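Side-chain contacts in putative sulfurtransferase DsrE (Allochromatium vinosum, PDB 2HY5), which is of unknown function but is probably a sulfurtransferase carrying sulfur as a cysteine persulfide, and may take part in oxidising intracellular sulfur: residues E66-Y71 / H104-I109; R49-P54 / H59-W64; F3-N8 / Y21-A26; D42-S47 / V79-R84. One frame throughout, in Å; residues are numbered along the deposited sequence.

The four contacts lie within one parallel alpha/beta domain. Contacts 1 and 2 join helix 60-71 to a turn and to a loop, and have centres about 12 Å apart; His104 CD2 of contact 1 packs on Val61 CG1 of contact 2 at 3.8 Å. Contact 3, about 14 Å from contact 1 centre to centre, packs helix 16-29 on strand 2-7, and Leu67 CD2 of contact 1 reaches Ala24 CB of contact 3 at 4.0 Å. Contact 4 joins a 3-10 segment to helix 79-85 nearest the probable persulfide cysteine, Cys78: the side chain of Ala81 is about 4 Å from that of Cys78. Contact 2 is nested in the chain loop that contact 4 closes, their centres about 16 Å apart.

Contact 1: residues E66-Y71 / H104-I109; sequences ELAEQY and HPKFRI
Helix 66-71 and the turn of segment 104-109 come closest where the CA atoms of Ala68 and Lys106 stand 7.4 Å apart. At that distance the side chain of Lys106 has to span the gap, and it does so by bending: the chain turns at CB-CG (chi2 -62°), runs extended, then turns again at its end, which brings NZ to Glu69. A salt bridge between two exposed residues results, NZ to OE1 of Glu69 at 2.8 Å, with the ammonium group lying nearly on the line of the carboxylate C-O bond. Glu69 contributes a bend of its own, CG standing anti to the backbone N (chi1 177°) and the chain folding at chi2, and the two side chains pass obliquely. Nearer the lysine's backbone, Lys106 CD comes within 4.5 Å of the methyl CB of Ala68, at the limit of contact, while NZ goes on to Glu69. The fold is a parallel alpha/beta sandwich, and the contact joins the C-terminal half of helix 60-71 to the turn leading into strand 108-110, the outermost strand on that side within this chain. That turn is a type I beta turn from His104 to Phe107. Within it, ND1 of His104 accepts the backbone N-H of Lys106 at 3.1 Å, the N-H pointing almost straight at it (166°) and close to the ring plane. Ala68 also packs on Met75 of strand 75-78, and the ring of Phe107 packs on Trp64.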
loop_
_atom_site.group_PDB
_atom_site.type_symbol
_atom_site.label_atom_id
_atom_site.label_comp_id
_atom_site.label_asym_id
_atom_site.label_seq_id
_atom_site.Cartn_x
_atom_site.Cartn_y
_atom_site.Cartn_z
ATOM N N GLU A 66 -8.164 17.892 17.645
ATOM C CA GLU A 66 -7.816 19.218 18.142
ATOM C C GLU A 66 -7.969 20.244 17.023
ATOM O O GLU A 66 -8.438 21.361 17.248
ATOM C CB GLU A 66 -6.381 19.224 18.676
ATOM C CG GLU A 66 -6.174 18.297 19.865
ATOM C CD GLU A 66 -4.725 18.201 20.298
ATOM O OE1 GLU A 66 -3.879 17.809 19.466
ATOM O OE2 GLU A 66 -4.430 18.514 21.470
ATOM N N LEU A 67 -7.581 19.860 15.813
ATOM C CA LEU A 67 -7.696 20.762 14.678
ATOM C C LEU A 67 -9.170 21.025 14.389
ATOM O O LEU A 67 -9.568 22.155 14.102
ATOM C CB LEU A 67 -7.040 20.156 13.440
ATOM C CG LEU A 67 -6.868 21.140 12.282
ATOM C CD1 LEU A 67 -5.817 22.173 12.655
ATOM C CD2 LEU A 67 -6.457 20.389 11.020
ATOM N N ALA A 68 -9.981 19.976 14.476
ATOM C CA ALA A 68 -11.411 20.099 14.219
ATOM C C ALA A 68 -12.072 21.010 15.254
ATOM O O ALA A 68 -12.975 21.782 14.928
ATOM C CB ALA A 68 -12.071 18.713 14.233
ATOM N N GLU A 69 -11.614 20.924 16.498
ATOM C CA GLU A 69 -12.170 21.748 17.568
ATOM C C GLU A 69 -11.851 23.217 17.315
ATOM O O GLU A 69 -12.738 24.075 17.348
ATOM C CB GLU A 69 -11.593 21.318 18.920
ATOM C CG GLU A 69 -12.050 22.169 20.100
ATOM C CD GLU A 69 -13.547 22.090 20.343
ATOM O OE1 GLU A 69 -14.070 20.964 20.491
ATOM O OE2 GLU A 69 -14.202 23.153 20.398
ATOM N N GLN A 70 -10.582 23.491 17.038
ATOM C CA GLN A 70 -10.117 24.852 16.785
ATOM C C GLN A 70 -10.740 25.524 15.565
ATOM O O GLN A 70 -11.063 26.711 15.610
ATOM C CB GLN A 70 -8.594 24.859 16.642
ATOM C CG GLN A 70 -8.009 26.195 16.215
ATOM C CD GLN A 70 -6.495 26.173 16.178
ATOM O OE1 GLN A 70 -5.885 25.108 16.047
ATOM N NE2 GLN A 70 -5.880 27.348 16.270
ATOM N N TYR A 71 -10.913 24.773 14.483
ATOM C CA TYR A 71 -11.475 25.328 13.258
ATOM C C TYR A 71 -12.893 24.876 12.921
ATOM O O TYR A 71 -13.420 25.224 11.861
ATOM C CB TYR A 71 -10.546 25.021 12.073
ATOM C CG TYR A 71 -9.202 25.717 12.139
ATOM C CD1 TYR A 71 -8.101 25.104 12.743
ATOM C CD2 TYR A 71 -9.035 26.997 11.608
ATOM C CE1 TYR A 71 -6.868 25.751 12.814
ATOM C CE2 TYR A 71 -7.814 27.648 11.672
ATOM C CZ TYR A 71 -6.734 27.023 12.275
ATOM O OH TYR A 71 -5.525 27.670 12.331
ATOM N N HIS A 104 -14.301 8.201 17.683
ATOM C CA HIS A 104 -13.920 9.363 18.473
ATOM C C HIS A 104 -15.097 10.332 18.303
ATOM O O HIS A 104 -15.564 10.560 17.186
ATOM C CB HIS A 104 -12.619 9.960 17.921
ATOM C CG HIS A 104 -12.083 11.099 18.731
ATOM N ND1 HIS A 104 -12.718 12.321 18.809
ATOM C CD2 HIS A 104 -10.975 11.201 19.505
ATOM C CE1 HIS A 104 -12.025 13.126 19.595
ATOM N NE2 HIS A 104 -10.963 12.470 20.031
ATOM N N PRO A 105 -15.590 10.917 19.409
ATOM C CA PRO A 105 -16.721 11.851 19.395
ATOM C C PRO A 105 -16.678 13.049 18.449
ATOM O O PRO A 105 -17.721 13.629 18.151
ATOM C CB PRO A 105 -16.847 12.258 20.864
ATOM C CG PRO A 105 -15.447 12.152 21.368
ATOM C CD PRO A 105 -14.995 10.850 20.756
ATOM N N LYS A 106 -15.492 13.419 17.977
ATOM C CA LYS A 106 -15.372 14.552 17.060
ATOM C C LYS A 106 -15.668 14.178 15.605
ATOM O O LYS A 106 -15.876 15.051 14.758
ATOM C CB LYS A 106 -13.973 15.168 17.153
ATOM C CG LYS A 106 -13.888 16.371 18.080
ATOM C CD LYS A 106 -14.781 17.502 17.578
ATOM C CE LYS A 106 -14.701 18.720 18.481
ATOM N NZ LYS A 106 -15.073 18.380 19.879
ATOM N N PHE A 107 -15.683 12.882 15.316
ATOM C CA PHE A 107 -15.950 12.409 13.962
ATOM C C PHE A 107 -17.394 11.932 13.834
ATOM O O PHE A 107 -18.012 11.522 14.815
ATOM C CB PHE A 107 -15.034 11.227 13.609
ATOM C CG PHE A 107 -13.562 11.536 13.670
ATOM C CD1 PHE A 107 -12.926 11.749 14.888
ATOM C CD2 PHE A 107 -12.803 11.570 12.503
ATOM C CE1 PHE A 107 -11.554 11.979 14.942
ATOM C CE2 PHE A 107 -11.437 11.797 12.548
ATOM C CZ PHE A 107 -10.810 12.005 13.769
ATOM N N ARG A 108 -17.931 11.982 12.621
ATOM C CA ARG A 108 -19.285 11.496 12.395
ATOM C C ARG A 108 -19.288 10.493 11.250
ATOM O O ARG A 108 -18.536 10.638 10.289
ATOM C CB ARG A 108 -20.252 12.653 12.097
ATOM C CG ARG A 108 -20.093 13.348 10.744
ATOM C CD ARG A 108 -21.089 14.519 10.636
ATOM N NE ARG A 108 -20.988 15.264 9.381
ATOM C CZ ARG A 108 -21.640 14.957 8.262
ATOM N NH1 ARG A 108 -22.457 13.914 8.223
ATOM N NH2 ARG A 108 -21.468 15.693 7.170
ATOM N N ILE A 109 -20.108 9.455 11.379
ATOM C CA ILE A 109 -20.234 8.432 10.345
ATOM C C ILE A 109 -21.391 8.818 9.437
ATOM O O ILE A 109 -22.501 9.063 9.906
ATOM C CB ILE A 109 -20.521 7.035 10.961
ATOM C CG1 ILE A 109 -19.213 6.290 11.224
ATOM C CG2 ILE A 109 -21.361 6.198 10.004
ATOM C CD1 ILE A 109 -18.144 7.110 11.856
#

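Contact 2: residues R49-P54 / H59-W64; sequences RLTTPP and HIVNRW
Van der Waals contact and two bridging waters join segment 49-54, in the long loop after strand 33-39, to the start of helix 60-71. Most of the meeting takes place on the imidazole of His59, the N-cap residue, whose CG is anti to its backbone N (chi1 -166°), the setting that carries the ring to the loop. Pro53 lays its CD over one face of that ring, a CH-pi contact with CD 3.8 Å from the ring centroid and 27° off the normal, shifted toward the NE2-CD2 rim. Asn62 ND2 lies over the centre of the opposite face, 3.0 Å above the plane. Thr51 approaches the ring obliquely, its OG1 3.2 Å from His59 CE1, and at 4.0 Å from Val61 CG2 it also reaches the first turn of the helix. In this parallel alpha/beta fold the loop thus folds back on the helix that follows it. Water joins the polar atoms: one molecule hydrogen-bonds to Thr51 OG1 and accepts the backbone N-H of Val61 at 3.1 Å. A second gives a hydrogen to Thr51 O and hydrogen-bonds to His59 NE2 at 2.7 Å. Facing the second copy of DsrE, Arg49 makes a salt bridge with Asp99 of that subunit.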
loop_
_atom_site.group_PDB
_atom_site.type_symbol
_atom_site.label_atom_id
_atom_site.label_comp_id
_atom_site.label_asym_id
_atom_site.label_seq_id
_atom_site.Cartn_x
_atom_site.Cartn_y
_atom_site.Cartn_z
ATOM N N ARG A 49 -11.150 6.079 18.754
ATOM C CA ARG A 49 -10.680 6.702 19.991
ATOM C C ARG A 49 -9.878 5.713 20.833
ATOM O O ARG A 49 -9.432 6.043 21.927
ATOM C CB ARG A 49 -11.870 7.205 20.820
ATOM C CG ARG A 49 -12.753 6.095 21.410
ATOM C CD ARG A 49 -13.846 6.675 22.326
ATOM N NE ARG A 49 -14.581 5.638 23.054
ATOM C CZ ARG A 49 -15.627 4.976 22.568
ATOM N NH1 ARG A 49 -16.076 5.240 21.346
ATOM N NH2 ARG A 49 -16.230 4.044 23.304
ATOM N N LEU A 50 -9.678 4.510 20.305
ATOM C CA LEU A 50 -8.969 3.473 21.039
ATOM C C LEU A 50 -7.457 3.385 20.841
ATOM O O LEU A 50 -6.838 2.429 21.303
ATOM C CB LEU A 50 -9.605 2.109 20.743
ATOM C CG LEU A 50 -11.091 1.969 21.089
ATOM C CD1 LEU A 50 -11.565 0.560 20.736
ATOM C CD2 LEU A 50 -11.318 2.255 22.579
ATOM N N THR A 51 -6.853 4.368 20.178
ATOM C CA THR A 51 -5.403 4.315 19.986
ATOM C C THR A 51 -4.621 4.832 21.196
ATOM O O THR A 51 -5.060 5.736 21.903
ATOM C CB THR A 51 -4.940 5.109 18.730
ATOM O OG1 THR A 51 -5.046 6.518 18.967
ATOM C CG2 THR A 51 -5.787 4.735 17.520
ATOM N N THR A 52 -3.457 4.236 21.428
ATOM C CA THR A 52 -2.573 4.635 22.520
ATOM C C THR A 52 -1.172 4.619 21.920
ATOM O O THR A 52 -0.338 3.782 22.264
ATOM C CB THR A 52 -2.642 3.647 23.705
ATOM O OG1 THR A 52 -3.980 3.602 24.220
ATOM C CG2 THR A 52 -1.703 4.096 24.821
ATOM N N PRO A 53 -0.900 5.548 20.991
ATOM C CA PRO A 53 0.410 5.623 20.339
ATOM C C PRO A 53 1.488 6.070 21.309
ATOM O O PRO A 53 1.192 6.651 22.358
ATOM C CB PRO A 53 0.194 6.655 19.228
ATOM C CG PRO A 53 -1.304 6.713 19.056
ATOM C CD PRO A 53 -1.801 6.583 20.461
ATOM N N PRO A 54 2.758 5.799 20.973
ATOM C CA PRO A 54 3.893 6.183 21.817
ATOM C C PRO A 54 3.795 7.669 22.164
ATOM O O PRO A 54 3.460 8.486 21.311
ATOM C CB PRO A 54 5.094 5.866 20.933
ATOM C CG PRO A 54 4.625 4.670 20.174
ATOM C CD PRO A 54 3.219 5.069 19.779
ATOM N N HIS A 59 0.072 11.981 18.035
ATOM C CA HIS A 59 -1.148 11.217 18.252
ATOM C C HIS A 59 -2.053 11.684 17.117
ATOM O O HIS A 59 -2.732 12.699 17.225
ATOM C CB HIS A 59 -1.759 11.584 19.610
ATOM C CG HIS A 59 -2.820 10.636 20.075
ATOM N ND1 HIS A 59 -3.936 10.334 19.325
ATOM C CD2 HIS A 59 -2.941 9.929 21.225
ATOM C CE1 HIS A 59 -4.697 9.484 19.990
ATOM N NE2 HIS A 59 -4.114 9.222 21.147
ATOM N N ILE A 60 -2.036 10.946 16.016
ATOM C CA ILE A 60 -2.819 11.314 14.849
ATOM C C ILE A 60 -4.302 11.587 15.092
ATOM O O ILE A 60 -4.827 12.609 14.651
ATOM C CB ILE A 60 -2.677 10.245 13.756
ATOM C CG1 ILE A 60 -1.213 10.172 13.313
ATOM C CG2 ILE A 60 -3.590 10.574 12.586
ATOM C CD1 ILE A 60 -0.920 9.095 12.281
ATOM N N VAL A 61 -4.982 10.686 15.786
ATOM C CA VAL A 61 -6.402 10.885 16.026
ATOM C C VAL A 61 -6.690 12.127 16.855
ATOM O O VAL A 61 -7.530 12.941 16.474
ATOM C CB VAL A 61 -7.030 9.663 16.716
ATOM C CG1 VAL A 61 -8.534 9.885 16.901
ATOM C CG2 VAL A 61 -6.777 8.417 15.872
ATOM N N ASN A 62 -6.003 12.275 17.985
ATOM C CA ASN A 62 -6.235 13.432 18.843
ATOM C C ASN A 62 -5.848 14.735 18.169
ATOM O O ASN A 62 -6.479 15.766 18.391
ATOM C CB ASN A 62 -5.479 13.293 20.167
ATOM C CG ASN A 62 -6.116 12.270 21.088
ATOM O OD1 ASN A 62 -7.267 11.878 20.895
ATOM N ND2 ASN A 62 -5.374 11.841 22.102
ATOM N N ARG A 63 -4.811 14.680 17.344
ATOM C CA ARG A 63 -4.335 15.856 16.630
ATOM C C ARG A 63 -5.401 16.332 15.639
ATOM O O ARG A 63 -5.655 17.529 15.516
ATOM C CB ARG A 63 -3.037 15.514 15.910
ATOM C CG ARG A 63 -2.365 16.690 15.248
ATOM C CD ARG A 63 -1.206 16.207 14.395
ATOM N NE ARG A 63 0.085 16.423 15.036
ATOM C CZ ARG A 63 1.251 16.136 14.464
ATOM N NH1 ARG A 63 1.274 15.617 13.241
ATOM N NH2 ARG A 63 2.389 16.381 15.103
ATOM N N TRP A 64 -6.025 15.391 14.933
ATOM C CA TRP A 64 -7.094 15.731 13.993
ATOM C C TRP A 64 -8.254 16.327 14.789
ATOM O O TRP A 64 -8.869 17.310 14.380
ATOM C CB TRP A 64 -7.597 14.483 13.261
ATOM C CG TRP A 64 -6.948 14.216 11.931
ATOM C CD1 TRP A 64 -6.257 13.093 11.568
ATOM C CD2 TRP A 64 -6.963 15.064 10.775
ATOM N NE1 TRP A 64 -5.841 13.188 10.261
ATOM C CE2 TRP A 64 -6.260 14.391 9.749
ATOM C CE3 TRP A 64 -7.498 16.332 10.504
ATOM C CZ2 TRP A 64 -6.087 14.939 8.473
ATOM C CZ3 TRP A 64 -7.323 16.875 9.234
ATOM C CH2 TRP A 64 -6.623 16.178 8.237
HETATM O O HOH W 1 -3.702 8.191 17.099
HETATM O O HOH W 2 -5.947 8.125 22.786
#

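Contact 3: residues F3-N8 / Y21-A26; sequences FALQIN and YQFAKA
Phe3, at the start of the segment, meets Phe23 in a T-shaped pair within a beta-alpha-beta unit, in which strand 2-7 leads through helix 16-29 to the parallel strand 33-39. The edge of Phe23 points at the face of Phe3, with centroids 5.5 Å apart and planes at 87°; Phe23 CE2 stands over the rim of the Phe3 ring, and Phe3 CE1 lies near the plane of Phe23, 3.9 Å from CZ. Phe23 takes the rotamer with CG anti to its backbone N (chi1 -178°), which carries the ring toward Phe3. Two residues on, Leu5 rests its CD2 4.0 Å from Phe23 CE2. The strand and helix run nearly antiparallel, 166° between their directions, their axes 10.4 Å apart at closest approach. The alternation of the beta strand turns Phe3, Leu5 and Ile7 to the helix side. Gln6 points to the other side of the sheet, where its NE2 donates to OD1 of Asn8 on a lone pair in the carbonyl plane, and Ile7 turns back to pack on Trp64 of helix 60-71. Phe23 is shared with another chain of the assembly, its ring also standing edge-to-face with Phe88 of DsrH. The other methyl of Leu5, CD1, meets the helix one residue past Phe23, 3.7 Å from CB of Ala24.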
loop_
_atom_site.group_PDB
_atom_site.type_symbol
_atom_site.label_atom_id
_atom_site.label_comp_id
_atom_site.label_asym_id
_atom_site.label_seq_id
_atom_site.Cartn_x
_atom_site.Cartn_y
_atom_site.Cartn_z
ATOM N N PHE A 3 -11.958 23.972 0.346
ATOM C CA PHE A 3 -11.345 22.671 0.077
ATOM C C PHE A 3 -12.157 21.484 0.562
ATOM O O PHE A 3 -12.844 21.556 1.577
ATOM C CB PHE A 3 -9.988 22.562 0.775
ATOM C CG PHE A 3 -8.901 23.363 0.138
ATOM C CD1 PHE A 3 -8.229 22.877 -0.980
ATOM C CD2 PHE A 3 -8.540 24.600 0.658
ATOM C CE1 PHE A 3 -7.207 23.619 -1.574
ATOM C CE2 PHE A 3 -7.521 25.348 0.073
ATOM C CZ PHE A 3 -6.855 24.858 -1.044
ATOM N N ALA A 4 -12.049 20.389 -0.181
ATOM C CA ALA A 4 -12.677 19.131 0.188
ATOM C C ALA A 4 -11.456 18.221 0.272
ATOM O O ALA A 4 -10.722 18.085 -0.707
ATOM C CB ALA A 4 -13.624 18.654 -0.906
ATOM N N LEU A 5 -11.207 17.632 1.438
ATOM C CA LEU A 5 -10.052 16.749 1.591
ATOM C C LEU A 5 -10.500 15.306 1.759
ATOM O O LEU A 5 -11.412 15.019 2.525
ATOM C CB LEU A 5 -9.212 17.158 2.805
ATOM C CG LEU A 5 -8.703 18.601 2.849
ATOM C CD1 LEU A 5 -7.798 18.774 4.060
ATOM C CD2 LEU A 5 -7.949 18.941 1.572
ATOM N N GLN A 6 -9.847 14.404 1.036
ATOM C CA GLN A 6 -10.165 12.985 1.090
ATOM C C GLN A 6 -8.914 12.246 1.557
ATOM O O GLN A 6 -7.829 12.472 1.023
ATOM C CB GLN A 6 -10.577 12.494 -0.303
ATOM C CG GLN A 6 -11.142 11.075 -0.335
ATOM C CD GLN A 6 -11.369 10.582 -1.756
ATOM O OE1 GLN A 6 -11.836 11.328 -2.619
ATOM N NE2 GLN A 6 -11.077 9.305 -1.994
ATOM N N ILE A 7 -9.069 11.386 2.561
ATOM C CA ILE A 7 -7.952 10.610 3.099
ATOM C C ILE A 7 -8.315 9.135 2.946
ATOM O O ILE A 7 -9.327 8.684 3.481
ATOM C CB ILE A 7 -7.705 10.974 4.579
ATOM C CG1 ILE A 7 -7.347 12.464 4.673
ATOM C CG2 ILE A 7 -6.574 10.126 5.157
ATOM C CD1 ILE A 7 -7.268 12.999 6.073
ATOM N N ASN A 8 -7.482 8.392 2.216
ATOM C CA ASN A 8 -7.746 6.982 1.923
ATOM C C ASN A 8 -6.982 5.924 2.696
ATOM O O ASN A 8 -7.216 4.730 2.489
ATOM C CB ASN A 8 -7.500 6.699 0.439
ATOM C CG ASN A 8 -8.271 7.624 -0.478
ATOM O OD1 ASN A 8 -9.357 8.090 -0.143
ATOM N ND2 ASN A 8 -7.721 7.867 -1.659
ATOM N N TYR A 21 -3.129 16.201 7.210
ATOM C CA TYR A 21 -3.207 17.050 8.393
ATOM C C TYR A 21 -2.377 18.321 8.213
ATOM O O TYR A 21 -2.859 19.435 8.453
ATOM C CB TYR A 21 -2.713 16.297 9.628
ATOM C CG TYR A 21 -2.568 17.202 10.826
ATOM C CD1 TYR A 21 -3.682 17.585 11.575
ATOM C CD2 TYR A 21 -1.330 17.746 11.155
ATOM C CE1 TYR A 21 -3.560 18.494 12.624
ATOM C CE2 TYR A 21 -1.199 18.658 12.191
ATOM C CZ TYR A 21 -2.315 19.028 12.923
ATOM O OH TYR A 21 -2.172 19.931 13.953
ATOM N N GLN A 22 -1.125 18.159 7.792
ATOM C CA GLN A 22 -0.250 19.314 7.600
ATOM C C GLN A 22 -0.792 20.241 6.517
ATOM O O GLN A 22 -0.673 21.458 6.624
ATOM C CB GLN A 22 1.177 18.862 7.255
ATOM C CG GLN A 22 1.826 17.980 8.326
ATOM C CD GLN A 22 2.047 18.693 9.654
ATOM O OE1 GLN A 22 2.222 18.056 10.699
ATOM N NE2 GLN A 22 2.057 20.015 9.617
ATOM N N PHE A 23 -1.388 19.667 5.477
ATOM C CA PHE A 23 -1.968 20.473 4.399
ATOM C C PHE A 23 -3.156 21.264 4.947
ATOM O O PHE A 23 -3.282 22.464 4.710
ATOM C CB PHE A 23 -2.459 19.586 3.255
ATOM C CG PHE A 23 -3.028 20.358 2.097
ATOM C CD1 PHE A 23 -2.210 20.767 1.049
ATOM C CD2 PHE A 23 -4.376 20.702 2.068
ATOM C CE1 PHE A 23 -2.726 21.510 -0.012
ATOM C CE2 PHE A 23 -4.905 21.446 1.013
ATOM C CZ PHE A 23 -4.079 21.851 -0.030
ATOM N N ALA A 24 -4.030 20.574 5.674
ATOM C CA ALA A 24 -5.210 21.203 6.251
ATOM C C ALA A 24 -4.829 22.342 7.176
ATOM O O ALA A 24 -5.395 23.435 7.094
ATOM C CB ALA A 24 -6.032 20.178 7.019
ATOM N N LYS A 25 -3.881 22.082 8.068
ATOM C CA LYS A 25 -3.451 23.099 9.014
ATOM C C LYS A 25 -2.910 24.317 8.282
ATOM O O LYS A 25 -3.234 25.454 8.621
ATOM C CB LYS A 25 -2.384 22.534 9.954
ATOM C CG LYS A 25 -2.144 23.400 11.185
ATOM C CD LYS A 25 -1.393 22.635 12.264
ATOM C CE LYS A 25 0.096 22.602 11.996
ATOM N NZ LYS A 25 0.708 23.942 12.222
ATOM N N ALA A 26 -2.093 24.080 7.262
ATOM C CA ALA A 26 -1.515 25.185 6.509
ATOM C C ALA A 26 -2.582 25.977 5.759
ATOM O O ALA A 26 -2.512 27.206 5.675
ATOM C CB ALA A 26 -0.465 24.658 5.532
#

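Contact 4: residues D42-S47 / V79-R84; sequences DGVNNS and VAAAQR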
loop_
_atom_site.group_PDB
_atom_site.type_symbol
_atom_site.label_atom_id
_atom_site.label_comp_id
_atom_site.label_asym_id
_atom_site.label_seq_id
_atom_site.Cartn_x
_atom_site.Cartn_y
_atom_site.Cartn_z
ATOM N N ASP A 42 -9.294 2.521 4.102
ATOM C CA ASP A 42 -8.684 2.375 5.426
ATOM C C ASP A 42 -8.606 3.719 6.147
ATOM O O ASP A 42 -8.282 3.782 7.332
ATOM C CB ASP A 42 -7.278 1.779 5.313
ATOM C CG ASP A 42 -7.273 0.265 5.397
ATOM O OD1 ASP A 42 -8.365 -0.336 5.500
ATOM O OD2 ASP A 42 -6.170 -0.324 5.360
ATOM N N GLY A 43 -8.904 4.793 5.422
ATOM C CA GLY A 43 -8.880 6.115 6.015
ATOM C C GLY A 43 -9.837 6.221 7.188
ATOM O O GLY A 43 -9.623 7.022 8.096
ATOM N N VAL A 44 -10.893 5.416 7.183
ATOM C CA VAL A 44 -11.858 5.468 8.277
ATOM C C VAL A 44 -11.216 5.150 9.629
ATOM O O VAL A 44 -11.739 5.539 10.676
ATOM C CB VAL A 44 -13.045 4.493 8.039
ATOM C CG1 VAL A 44 -13.762 4.859 6.741
ATOM C CG2 VAL A 44 -12.543 3.057 7.992
ATOM N N ASN A 45 -10.075 4.466 9.610
ATOM C CA ASN A 45 -9.398 4.096 10.847
ATOM C C ASN A 45 -8.757 5.279 11.583
ATOM O O ASN A 45 -8.202 5.117 12.672
ATOM C CB ASN A 45 -8.361 3.000 10.559
ATOM C CG ASN A 45 -9.011 1.666 10.181
ATOM O OD1 ASN A 45 -8.393 0.823 9.525
ATOM N ND2 ASN A 45 -10.254 1.470 10.606
ATOM N N ASN A 46 -8.841 6.469 10.990
ATOM C CA ASN A 46 -8.301 7.673 11.618
ATOM C C ASN A 46 -9.309 8.223 12.617
ATOM O O ASN A 46 -9.050 9.235 13.268
ATOM C CB ASN A 46 -8.052 8.763 10.577
ATOM C CG ASN A 46 -6.796 8.532 9.785
ATOM O OD1 ASN A 46 -5.692 8.727 10.287
ATOM N ND2 ASN A 46 -6.954 8.110 8.537
ATOM N N SER A 47 -10.448 7.553 12.742
ATOM C CA SER A 47 -11.501 8.040 13.625
ATOM C C SER A 47 -11.737 7.256 14.910
ATOM O O SER A 47 -12.678 7.556 15.645
ATOM C CB SER A 47 -12.818 8.121 12.856
ATOM O OG SER A 47 -13.292 6.831 12.515
ATOM N N VAL A 79 -19.701 5.328 6.070
ATOM C CA VAL A 79 -20.360 4.235 6.779
ATOM C C VAL A 79 -20.060 2.856 6.192
ATOM O O VAL A 79 -19.827 1.902 6.933
ATOM C CB VAL A 79 -21.895 4.446 6.827
ATOM C CG1 VAL A 79 -22.481 4.405 5.422
ATOM C CG2 VAL A 79 -22.533 3.387 7.706
ATOM N N ALA A 80 -20.065 2.753 4.865
ATOM C CA ALA A 80 -19.801 1.484 4.188
ATOM C C ALA A 80 -18.403 0.976 4.511
ATOM O O ALA A 80 -18.219 -0.185 4.888
ATOM C CB ALA A 80 -19.959 1.657 2.682
ATOM N N ALA A 81 -17.419 1.854 4.361
ATOM C CA ALA A 81 -16.035 1.507 4.648
ATOM C C ALA A 81 -15.847 1.243 6.145
ATOM O O ALA A 81 -15.049 0.397 6.537
ATOM C CB ALA A 81 -15.109 2.632 4.183
ATOM N N ALA A 82 -16.589 1.965 6.980
ATOM C CA ALA A 82 -16.496 1.783 8.428
ATOM C C ALA A 82 -17.056 0.427 8.870
ATOM O O ALA A 82 -16.497 -0.227 9.748
ATOM C CB ALA A 82 -17.234 2.909 9.145
ATOM N N GLN A 83 -18.162 0.006 8.260
ATOM C CA GLN A 83 -18.777 -1.271 8.605
ATOM C C GLN A 83 -17.867 -2.431 8.241
ATOM O O GLN A 83 -17.798 -3.431 8.947
ATOM C CB GLN A 83 -20.117 -1.424 7.885
ATOM C CG GLN A 83 -21.194 -0.498 8.413
ATOM C CD GLN A 83 -22.476 -0.576 7.613
ATOM O OE1 GLN A 83 -23.504 -0.028 8.012
ATOM N NE2 GLN A 83 -22.419 -1.251 6.472
ATOM N N ARG A 84 -17.161 -2.285 7.132
ATOM C CA ARG A 84 -16.260 -3.323 6.669
ATOM C C ARG A 84 -15.043 -3.441 7.584
ATOM O O ARG A 84 -14.531 -4.536 7.817
ATOM C CB ARG A 84 -15.802 -2.992 5.250
ATOM C CG ARG A 84 -15.467 -4.182 4.374
ATOM C CD ARG A 84 -15.139 -3.692 2.974
ATOM N NE ARG A 84 -16.089 -2.668 2.542
ATOM C CZ ARG A 84 -17.080 -2.868 1.678
ATOM N NH1 ARG A 84 -17.264 -4.063 1.134
ATOM N NH2 ARG A 84 -17.895 -1.869 1.366
#
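Val44 sets both of its methyls against the first turn of helix 79-85. CG1 touches CB of Ala81 at 3.6 Å and lies 4.1 Å from the backbone N of Ala82, while CG2 reaches toward Ala81 O at 3.9 Å, so the valine straddles the Ala81-Ala82 peptide. With chi1 at -60°, CG1 stands beside the backbone N, where it can meet Ala81 CB, and CG2, between N and the carbonyl carbon, faces Ala81 O. The CA atoms of Val44 and Ala82 are 5.9 Å apart, with only the small Ala81 methyl pointing at the valine. Val44 belongs to 3-10 segment 42-46, whose turn is closed by side chains folding back on it: Ser47 OG donates to Val44 O at 2.7 Å, nearly in line with the carbonyl bond, and Asn46 ND2 donates to Gly43 O at 2.9 Å, each oxygen also accepting a backbone N-H. This packing lies at the C-terminal ends of the parallel strands, where helix 79-85 directly follows the probable persulfide-carrying Cys78 at the end of strand 75-78. Farther out, Asp42 forms a salt bridge with Arg85, whose NH1 also hydrogen-bonds to Ala81 O, and Asp42 packs on Asp42 of the second copy of DsrE.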